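Local coordinates for cyclic di-GMP receptor atypical PilZ domain-containing protein (Xanthomonas campestris pv. campestris, PDB 3RQA), which is of uncertain function but belongs to the atypical PilZ family of cyclic di-GMP receptors and assembles into a tetramer through a helical bundle, at residues Glu46-Leu49 against Arg50-Gln54; Gly68-Leu72 against Leu73-Met77; Leu83-Ala86 against Leu87-Arg90. One frame throughout, in Å; residues are numbered along the deposited sequence.

Contact 1. Residues Glu46-Leu49 against Arg50-Gln54; sequences ETLL and RSLGQ
Arg50 reaches back one helical turn to Glu46 and forms a salt bridge with it. Its CB and CG lie beside Glu46 O, with CG 3.4 Å from that oxygen. CD passes the Glu46 side chain, 3.9 Å from Glu46 CG. Arg50 NE makes the main bond, 2.8 Å to Glu46 OE2 and nearly straight at 167°. OE2 lies in the guanidinium plane, at its edge, and accepts through its anti lone pair, the one away from OE1. NH1 adds a weak, bent bond to the same oxygen. The two flat groups are not coplanar; their planes stand 55° apart. Glu46 CG is anti to the backbone N (chi1 171°) and the rest of its chain is extended. This carries the carboxylate out to the level of Arg50 NE. NH1 of Arg50 also forms a salt bridge with Asp170, so the guanidinium is held between two acids.

Ser51 folds back on its own helix. Its OG donates to Thr47 O at 2.7 Å, while Ser51 N reaches the same oxygen at 2.9 Å. The two donors approach from opposite faces of the carbonyl plane. The Thr47 hydroxyl instead bonds to Ala43 O. On another side of the helix, Leu48 CD1 meets Leu52 CD2 at 4.2 Å.

Different sides of helix 42-55 meet different neighbours. Glu46, Leu49 and Arg50 touch helix 165-185, and Leu48 and Leu49 pack on Leu139 of strand 139-150. Leu52 meets the loop at Pro131 and Trp134, while Leu48 and Ser51 pack on Leu83 of the second subunit.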
ATOM      1  N   GLU C  46     -13.950  -0.044 -15.063  1.00 22.14           N
ATOM      2  CA  GLU C  46     -14.365  -1.438 -15.250  1.00 25.44           C
ATOM      3  C   GLU C  46     -13.652  -2.374 -14.267  1.00 24.75           C
ATOM      4  O   GLU C  46     -14.278  -3.231 -13.650  1.00 25.96           O
ATOM      5  CB  GLU C  46     -14.091  -1.911 -16.693  1.00 24.94           C
ATOM      6  CG  GLU C  46     -14.301  -3.422 -16.901  1.00 27.31           C
ATOM      7  CD  GLU C  46     -14.145  -3.876 -18.349  1.00 28.13           C
ATOM      8  OE1 GLU C  46     -13.534  -3.148 -19.149  1.00 30.86           O
ATOM      9  OE2 GLU C  46     -14.627  -4.981 -18.683  1.00 28.10           O
ATOM     10  N   THR C  47     -12.345  -2.197 -14.122  1.00 24.86           N
ATOM     11  CA  THR C  47     -11.566  -3.041 -13.223  1.00 27.02           C
ATOM     12  C   THR C  47     -12.042  -2.886 -11.792  1.00 26.10           C
ATOM     13  O   THR C  47     -12.163  -3.863 -11.071  1.00 29.05           O
ATOM     14  CB  THR C  47     -10.058  -2.722 -13.313  1.00 27.82           C
ATOM     15  OG1 THR C  47      -9.591  -3.035 -14.635  1.00 28.04           O
ATOM     16  CG2 THR C  47      -9.268  -3.553 -12.294  1.00 30.12           C
ATOM     17  N   LEU C  48     -12.320  -1.657 -11.388  1.00 23.75           N
ATOM     18  CA  LEU C  48     -12.810  -1.398 -10.053  1.00 24.94           C
ATOM     19  C   LEU C  48     -14.117  -2.164  -9.788  1.00 25.65           C
ATOM     20  O   LEU C  48     -14.254  -2.846  -8.773  1.00 25.83           O
ATOM     21  CB  LEU C  48     -13.060   0.111  -9.866  1.00 22.86           C
ATOM     22  CG  LEU C  48     -13.948   0.484  -8.668  1.00 24.60           C
ATOM     23  CD1 LEU C  48     -13.349  -0.085  -7.390  1.00 25.51           C
ATOM     24  CD2 LEU C  48     -14.105   2.008  -8.578  1.00 26.64           C
ATOM     25  N   LEU C  49     -15.074  -2.027 -10.703  1.00 25.43           N
ATOM     26  CA  LEU C  49     -16.379  -2.670 -10.571  1.00 26.17           C
ATOM     27  C   LEU C  49     -16.309  -4.199 -10.569  1.00 24.30           C
ATOM     28  O   LEU C  49     -16.893  -4.858  -9.703  1.00 21.90           O
ATOM     29  CB  LEU C  49     -17.312  -2.175 -11.693  1.00 27.63           C
ATOM     30  CG  LEU C  49     -18.270  -1.010 -11.388  1.00 28.80           C
ATOM     31  CD1 LEU C  49     -17.600   0.021 -10.534  1.00 32.74           C
ATOM     32  CD2 LEU C  49     -18.755  -0.397 -12.694  1.00 28.94           C
ATOM     33  N   ARG C  50     -15.591  -4.763 -11.532  1.00 23.83           N
ATOM     34  CA  ARG C  50     -15.482  -6.210 -11.619  1.00 24.70           C
ATOM     35  C   ARG C  50     -14.739  -6.802 -10.425  1.00 26.10           C
ATOM     36  O   ARG C  50     -15.209  -7.752  -9.812  1.00 23.02           O
ATOM     37  CB  ARG C  50     -14.779  -6.618 -12.912  1.00 26.65           C
ATOM     38  CG  ARG C  50     -15.591  -6.356 -14.176  1.00 31.27           C
ATOM     39  CD  ARG C  50     -14.927  -6.998 -15.395  1.00 31.53           C
ATOM     40  NE  ARG C  50     -15.632  -6.668 -16.630  1.00 36.94           N
ATOM     41  CZ  ARG C  50     -16.879  -7.040 -16.922  1.00 37.13           C
ATOM     42  NH1 ARG C  50     -17.424  -6.673 -18.073  1.00 38.95           N
ATOM     43  NH2 ARG C  50     -17.576  -7.787 -16.080  1.00 36.21           N
ATOM     44  N   SER C  51     -13.584  -6.235 -10.096  1.00 25.41           N
ATOM     45  CA  SER C  51     -12.795  -6.730  -8.976  1.00 27.99           C
ATOM     46  C   SER C  51     -13.618  -6.661  -7.707  1.00 27.72           C
ATOM     47  O   SER C  51     -13.614  -7.582  -6.892  1.00 25.86           O
ATOM     48  CB  SER C  51     -11.523  -5.897  -8.820  1.00 30.11           C
ATOM     49  OG  SER C  51     -10.763  -5.919 -10.017  1.00 34.66           O
ATOM     50  N   LEU C  52     -14.344  -5.559  -7.564  1.00 30.52           N
ATOM     51  CA  LEU C  52     -15.196  -5.326  -6.405  1.00 32.90           C
ATOM     52  C   LEU C  52     -16.243  -6.444  -6.301  1.00 33.53           C
ATOM     53  O   LEU C  52     -16.538  -6.939  -5.212  1.00 35.36           O
ATOM     54  CB  LEU C  52     -15.874  -3.958  -6.554  1.00 33.74           C
ATOM     55  CG  LEU C  52     -16.354  -3.183  -5.328  1.00 35.53           C
ATOM     56  CD1 LEU C  52     -15.207  -3.028  -4.319  1.00 34.71           C
ATOM     57  CD2 LEU C  52     -16.876  -1.816  -5.777  1.00 32.85           C
ATOM     58  N   GLY C  53     -16.785  -6.851  -7.440  1.00 33.45           N
ATOM     59  CA  GLY C  53     -17.793  -7.898  -7.439  1.00 34.31           C
ATOM     60  C   GLY C  53     -17.231  -9.250  -7.028  1.00 34.84           C
ATOM     61  O   GLY C  53     -17.843  -9.993  -6.253  1.00 31.51           O
ATOM     62  N   GLN C  54     -16.049  -9.566  -7.541  1.00 33.25           N
ATOM     63  CA  GLN C  54     -15.420 -10.840  -7.241  1.00 35.03           C
ATOM     64  C   GLN C  54     -15.088 -11.009  -5.774  1.00 36.45           C
ATOM     65  O   GLN C  54     -15.056 -12.127  -5.267  1.00 36.71           O
ATOM     66  CB  GLN C  54     -14.160 -11.003  -8.071  1.00 35.44           C
ATOM     67  CG  GLN C  54     -14.439 -11.139  -9.541  1.00 38.69           C
ATOM     68  CD  GLN C  54     -13.179 -11.372 -10.324  1.00 43.41           C
ATOM     69  OE1 GLN C  54     -12.726 -10.500 -11.075  1.00 46.23           O
ATOM     70  NE2 GLN C  54     -12.581 -12.551 -10.142  1.00 45.83           N
TER

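Contact 2. Residues Gly68-Leu72 against Leu73-Met77; sequences GELPL and LVQRM
Leu72 O is held by two backbone donors from the first turn of helix 73-95. Arg76 N gives the sounder bond, 3.2 Å to Leu72 O with an N-H...O angle of 164°. Gln75 N lies at a similar distance but is bent to 122° and is weak. Leu72 itself occupies the N-cap position.

The Leu72 side chain runs across the side chain of Arg76. Its CG lies 3.6 Å from Arg76 NE. Its CD1 sits over one face of the guanidinium, 4.1 Å above the plane and offset toward the rim. Arg76 is bent at its second torsion (chi2 71°), and this brings the side chain back over Leu72. The far end of the guanidinium has its own partner: NH2 forms a salt bridge with Asp57 of the third subunit.

On another side of the turn the contact is apolar. Leu70 crosses Val74 at about a right angle, with CD1 of Leu70 tight against CG1 of Val74 at 3.4 Å. Its other methyl, CD2, lies 3.6 Å from Gln75 CG, and these two side chains run past each other in opposite directions. Pro71 touches the other branch of Val74, with Pro71 CG 3.7 Å from Val74 CG2. Leu70 also packs on Leu73 of the second subunit, and Val74 on Met77 of that subunit.

This is a helix N-terminus with Leu72 as N-cap. The Leu72 carbonyl takes the first i to i+4 bond, while Leu70 and Pro71 pack on Val74 in the first turn. Here begins the long helix of the tetrameric parallel coiled coil, the four-helix bundle of this PilZ protein.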
ATOM      1  N   GLY C  68      -8.890 -27.542   1.130  1.00 94.81           N
ATOM      2  CA  GLY C  68      -9.139 -28.538   0.105  1.00 95.52           C
ATOM      3  C   GLY C  68      -9.010 -27.893  -1.262  1.00 96.01           C
ATOM      4  O   GLY C  68      -9.337 -26.714  -1.422  1.00 96.20           O
ATOM      5  N   GLU C  69      -8.528 -28.650  -2.245  1.00 96.04           N
ATOM      6  CA  GLU C  69      -8.357 -28.137  -3.605  1.00 96.54           C
ATOM      7  C   GLU C  69      -7.228 -27.102  -3.651  1.00 95.49           C
ATOM      8  O   GLU C  69      -6.892 -26.576  -4.714  1.00 95.85           O
ATOM      9  CB  GLU C  69      -9.670 -27.503  -4.097  1.00 98.54           C
ATOM     10  CG  GLU C  69      -9.683 -27.080  -5.563  1.00100.18           C
ATOM     11  CD  GLU C  69      -9.662 -28.259  -6.517  1.00101.32           C
ATOM     12  OE1 GLU C  69     -10.591 -29.096  -6.456  1.00102.06           O
ATOM     13  OE2 GLU C  69      -8.719 -28.350  -7.329  1.00102.08           O
ATOM     14  N   LEU C  70      -6.635 -26.826  -2.492  1.00 93.71           N
ATOM     15  CA  LEU C  70      -5.553 -25.852  -2.386  1.00 90.97           C
ATOM     16  C   LEU C  70      -4.634 -26.168  -1.205  1.00 88.00           C
ATOM     17  O   LEU C  70      -5.095 -26.626  -0.159  1.00 88.69           O
ATOM     18  CB  LEU C  70      -6.138 -24.454  -2.197  1.00 91.92           C
ATOM     19  CG  LEU C  70      -5.118 -23.329  -2.059  1.00 93.06           C
ATOM     20  CD1 LEU C  70      -4.798 -22.770  -3.437  1.00 93.63           C
ATOM     21  CD2 LEU C  70      -5.673 -22.247  -1.151  1.00 93.74           C
ATOM     22  N   PRO C  71      -3.318 -25.927  -1.356  1.00 84.51           N
ATOM     23  CA  PRO C  71      -2.367 -26.198  -0.272  1.00 80.98           C
ATOM     24  C   PRO C  71      -2.589 -25.281   0.927  1.00 77.48           C
ATOM     25  O   PRO C  71      -3.725 -25.073   1.351  1.00 77.39           O
ATOM     26  CB  PRO C  71      -1.013 -25.974  -0.943  1.00 81.71           C
ATOM     27  CG  PRO C  71      -1.319 -24.940  -1.971  1.00 82.36           C
ATOM     28  CD  PRO C  71      -2.614 -25.435  -2.553  1.00 83.23           C
ATOM     29  N   LEU C  72      -1.510 -24.742   1.481  1.00 73.36           N
ATOM     30  CA  LEU C  72      -1.627 -23.840   2.622  1.00 69.18           C
ATOM     31  C   LEU C  72      -0.777 -22.591   2.401  1.00 66.07           C
ATOM     32  O   LEU C  72      -1.035 -21.541   2.991  1.00 64.10           O
ATOM     33  CB  LEU C  72      -1.195 -24.540   3.916  1.00 69.54           C
ATOM     34  CG  LEU C  72      -1.466 -23.761   5.210  1.00 70.37           C
ATOM     35  CD1 LEU C  72      -2.967 -23.571   5.380  1.00 70.48           C
ATOM     36  CD2 LEU C  72      -0.888 -24.502   6.409  1.00 69.68           C
ATOM     37  N   LEU C  73       0.237 -22.711   1.551  1.00 61.86           N
ATOM     38  CA  LEU C  73       1.108 -21.588   1.243  1.00 58.08           C
ATOM     39  C   LEU C  73       0.265 -20.535   0.520  1.00 55.30           C
ATOM     40  O   LEU C  73       0.468 -19.330   0.688  1.00 52.83           O
ATOM     41  CB  LEU C  73       2.267 -22.052   0.350  1.00 59.86           C
ATOM     42  CG  LEU C  73       3.426 -21.114  -0.034  1.00 60.53           C
ATOM     43  CD1 LEU C  73       2.931 -20.001  -0.934  1.00 60.96           C
ATOM     44  CD2 LEU C  73       4.065 -20.543   1.214  1.00 61.16           C
ATOM     45  N   VAL C  74      -0.692 -20.999  -0.278  1.00 51.55           N
ATOM     46  CA  VAL C  74      -1.558 -20.097  -1.022  1.00 48.64           C
ATOM     47  C   VAL C  74      -2.628 -19.462  -0.130  1.00 47.40           C
ATOM     48  O   VAL C  74      -3.071 -18.341  -0.396  1.00 47.29           O
ATOM     49  CB  VAL C  74      -2.223 -20.828  -2.207  1.00 48.18           C
ATOM     50  CG1 VAL C  74      -3.099 -19.865  -3.006  1.00 46.81           C
ATOM     51  CG2 VAL C  74      -1.153 -21.405  -3.107  1.00 47.34           C
ATOM     52  N   GLN C  75      -3.038 -20.166   0.924  1.00 45.44           N
ATOM     53  CA  GLN C  75      -4.035 -19.626   1.849  1.00 44.34           C
ATOM     54  C   GLN C  75      -3.410 -18.432   2.567  1.00 41.54           C
ATOM     55  O   GLN C  75      -4.050 -17.396   2.733  1.00 40.49           O
ATOM     56  CB  GLN C  75      -4.455 -20.662   2.897  1.00 46.94           C
ATOM     57  CG  GLN C  75      -4.972 -21.982   2.349  1.00 51.94           C
ATOM     58  CD  GLN C  75      -5.491 -22.911   3.444  1.00 55.52           C
ATOM     59  OE1 GLN C  75      -5.697 -24.101   3.210  1.00 57.54           O
ATOM     60  NE2 GLN C  75      -5.713 -22.367   4.645  1.00 55.97           N
ATOM     61  N   ARG C  76      -2.160 -18.590   2.998  1.00 39.28           N
ATOM     62  CA  ARG C  76      -1.443 -17.515   3.685  1.00 38.25           C
ATOM     63  C   ARG C  76      -1.295 -16.313   2.757  1.00 35.52           C
ATOM     64  O   ARG C  76      -1.539 -15.178   3.162  1.00 33.72           O
ATOM     65  CB  ARG C  76      -0.052 -17.977   4.140  1.00 40.93           C
ATOM     66  CG  ARG C  76      -0.001 -18.632   5.524  1.00 46.93           C
ATOM     67  CD  ARG C  76      -0.651 -20.003   5.540  1.00 52.76           C
ATOM     68  NE  ARG C  76      -0.368 -20.733   6.778  1.00 57.60           N
ATOM     69  CZ  ARG C  76      -1.045 -20.596   7.916  1.00 59.06           C
ATOM     70  NH1 ARG C  76      -2.065 -19.757   7.994  1.00 59.10           N
ATOM     71  NH2 ARG C  76      -0.696 -21.301   8.983  1.00 61.00           N
ATOM     72  N   MET C  77      -0.888 -16.565   1.515  1.00 31.36           N
ATOM     73  CA  MET C  77      -0.740 -15.497   0.534  1.00 30.15           C
ATOM     74  C   MET C  77      -2.070 -14.736   0.435  1.00 27.21           C
ATOM     75  O   MET C  77      -2.096 -13.502   0.527  1.00 26.14           O
ATOM     76  CB  MET C  77      -0.309 -16.080  -0.826  1.00 28.34           C
ATOM     77  CG  MET C  77       1.178 -16.474  -0.864  1.00 31.47           C
ATOM     78  SD  MET C  77       1.740 -17.412  -2.310  1.00 24.46           S
ATOM     79  CE  MET C  77       1.561 -16.225  -3.563  1.00 30.65           C
TER

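Contact 3. Residues Leu83-Ala86 against Leu87-Arg90; sequences LILA and LIGR
Leu87 joins the preceding turn through Leu83. Its N bonds to Leu83 O at 2.9 Å, nearly straight at 167°. Its CB and CG lie near the same carbonyl oxygen, CG at 3.6 Å. CG is anti to the carbonyl carbon (chi1 -78°), which places it beside the backbone N and close to Leu83 O.

Ile88 follows with a 2.8 Å bond from its N to Ile84 O. Its CG2 branch approaches Leu85 CD2 at 3.8 Å, the two side chains crossing at a slant. This approach is tentative, because CG2 sits too close to Leu85 O in the model and the position of both atoms is doubtful. CG1 is anti to the backbone N (chi1 -178°), and its end leads away from the preceding turn.

Gly89 has only its backbone to offer. Its N bonds to Leu85 O, the less certain acceptor. Arg90 N closes the series with a 2.9 Å bond to Ala86 O, and Arg90 CB lies 3.6 Å from that oxygen. Arg90 NH1 forms a salt bridge with Glu137 of the third subunit.

This is the middle of helix 73-95, buried in the tetrameric bundle. Ile84 packs on Ile84 of the second subunit, and Ile88 on Ile88 of that subunit. Ile84 also meets Leu81 of the third. Within its own chain, Leu85 touches Trp134 and Leu135 in the loop between strands 124-129 and 139-150.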
ATOM      1  N   LEU C  83      -5.103  -8.502   4.113  1.00 21.87           N
ATOM      2  CA  LEU C  83      -4.494  -7.547   5.046  1.00 22.80           C
ATOM      3  C   LEU C  83      -3.961  -6.310   4.318  1.00 22.14           C
ATOM      4  O   LEU C  83      -4.236  -5.177   4.712  1.00 21.50           O
ATOM      5  CB  LEU C  83      -3.352  -8.217   5.833  1.00 22.39           C
ATOM      6  CG  LEU C  83      -3.613  -8.789   7.236  1.00 27.47           C
ATOM      7  CD1 LEU C  83      -5.080  -8.647   7.646  1.00 21.65           C
ATOM      8  CD2 LEU C  83      -3.173 -10.235   7.270  1.00 27.15           C
ATOM      9  N   ILE C  84      -3.185  -6.527   3.261  1.00 21.15           N
ATOM     10  CA  ILE C  84      -2.645  -5.407   2.504  1.00 21.87           C
ATOM     11  C   ILE C  84      -3.798  -4.520   2.024  1.00 23.33           C
ATOM     12  O   ILE C  84      -3.764  -3.300   2.184  1.00 23.20           O
ATOM     13  CB  ILE C  84      -1.828  -5.910   1.296  1.00 22.06           C
ATOM     14  CG1 ILE C  84      -0.526  -6.569   1.792  1.00 22.12           C
ATOM     15  CG2 ILE C  84      -1.576  -4.758   0.332  1.00 20.94           C
ATOM     16  CD1 ILE C  84       0.140  -7.507   0.776  1.00 22.11           C
ATOM     17  N   LEU C  85      -4.826  -5.148   1.456  1.00 24.46           N
ATOM     18  CA  LEU C  85      -5.989  -4.427   0.948  1.00 26.31           C
ATOM     19  C   LEU C  85      -6.621  -3.572   2.036  1.00 26.21           C
ATOM     20  O   LEU C  85      -6.917  -2.408   1.822  1.00 26.77           O
ATOM     21  CB  LEU C  85      -7.043  -5.402   0.418  1.00 28.28           C
ATOM     22  CG  LEU C  85      -7.803  -5.053  -0.867  1.00 28.85           C
ATOM     23  CD1 LEU C  85      -9.201  -5.612  -0.738  1.00 28.78           C
ATOM     24  CD2 LEU C  85      -7.850  -3.544  -1.124  1.00 30.16           C
ATOM     25  N   ALA C  86      -6.833  -4.160   3.202  1.00 25.95           N
ATOM     26  CA  ALA C  86      -7.419  -3.422   4.310  1.00 26.04           C
ATOM     27  C   ALA C  86      -6.522  -2.254   4.722  1.00 26.03           C
ATOM     28  O   ALA C  86      -7.013  -1.148   4.940  1.00 25.62           O
ATOM     29  CB  ALA C  86      -7.654  -4.350   5.504  1.00 24.73           C
ATOM     30  N   LEU C  87      -5.216  -2.495   4.829  1.00 24.75           N
ATOM     31  CA  LEU C  87      -4.290  -1.435   5.220  1.00 27.38           C
ATOM     32  C   LEU C  87      -4.209  -0.315   4.178  1.00 28.93           C
ATOM     33  O   LEU C  87      -4.130   0.868   4.532  1.00 27.39           O
ATOM     34  CB  LEU C  87      -2.895  -2.004   5.502  1.00 26.72           C
ATOM     35  CG  LEU C  87      -2.724  -2.711   6.862  1.00 29.79           C
ATOM     36  CD1 LEU C  87      -1.441  -3.517   6.878  1.00 26.85           C
ATOM     37  CD2 LEU C  87      -2.731  -1.675   8.000  1.00 30.26           C
ATOM     38  N   ILE C  88      -4.237  -0.668   2.895  1.00 28.69           N
ATOM     39  CA  ILE C  88      -4.177   0.378   1.878  1.00 32.28           C
ATOM     40  C   ILE C  88      -5.469   1.191   1.955  1.00 30.47           C
ATOM     41  O   ILE C  88      -5.456   2.404   1.773  1.00 31.82           O
ATOM     42  CB  ILE C  88      -3.976  -0.206   0.446  1.00 33.81           C
ATOM     43  CG1 ILE C  88      -3.871   0.929  -0.577  1.00 37.64           C
ATOM     44  CG2 ILE C  88      -5.115  -1.120   0.079  1.00 36.72           C
ATOM     45  CD1 ILE C  88      -2.542   1.654  -0.586  1.00 38.85           C
ATOM     46  N   GLY C  89      -6.578   0.520   2.254  1.00 29.54           N
ATOM     47  CA  GLY C  89      -7.849   1.214   2.378  1.00 29.92           C
ATOM     48  C   GLY C  89      -7.818   2.174   3.557  1.00 31.97           C
ATOM     49  O   GLY C  89      -8.373   3.282   3.510  1.00 30.17           O
ATOM     50  N   ARG C  90      -7.165   1.743   4.632  1.00 31.57           N
ATOM     51  CA  ARG C  90      -7.041   2.568   5.820  1.00 31.04           C
ATOM     52  C   ARG C  90      -6.192   3.797   5.487  1.00 31.56           C
ATOM     53  O   ARG C  90      -6.511   4.907   5.898  1.00 30.36           O
ATOM     54  CB  ARG C  90      -6.388   1.771   6.956  1.00 29.30           C
ATOM     55  CG  ARG C  90      -6.213   2.563   8.243  1.00 30.66           C
ATOM     56  CD  ARG C  90      -5.800   1.663   9.384  1.00 26.56           C
ATOM     57  NE  ARG C  90      -6.744   0.559   9.543  1.00 29.95           N
ATOM     58  CZ  ARG C  90      -7.942   0.667  10.108  1.00 28.72           C
ATOM     59  NH1 ARG C  90      -8.732  -0.390  10.201  1.00 29.54           N
ATOM     60  NH2 ARG C  90      -8.342   1.826  10.603  1.00 31.02           N
TER

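Contact 3 is the buried one, contact 1 is partly buried and contact 2 lies at the surface. Contacts 2 and 3 share helix 73-95, the first at its start and the second in its middle, with centres about 21 Å apart. Contact 1 belongs to the preceding helix 42-55, with its centre about 17 Å from that of contact 3. The chemistry follows the place. Contact 1 combines a salt bridge within one helix with a serine folded onto the backbone. Contact 2 pairs the N-cap residue's carbonyl, which takes the first helical bond, with apolar packing. Contact 3 joins backbone bonds to aliphatic packing. All three touch the second subunit, whose Leu83 packs against contact 1.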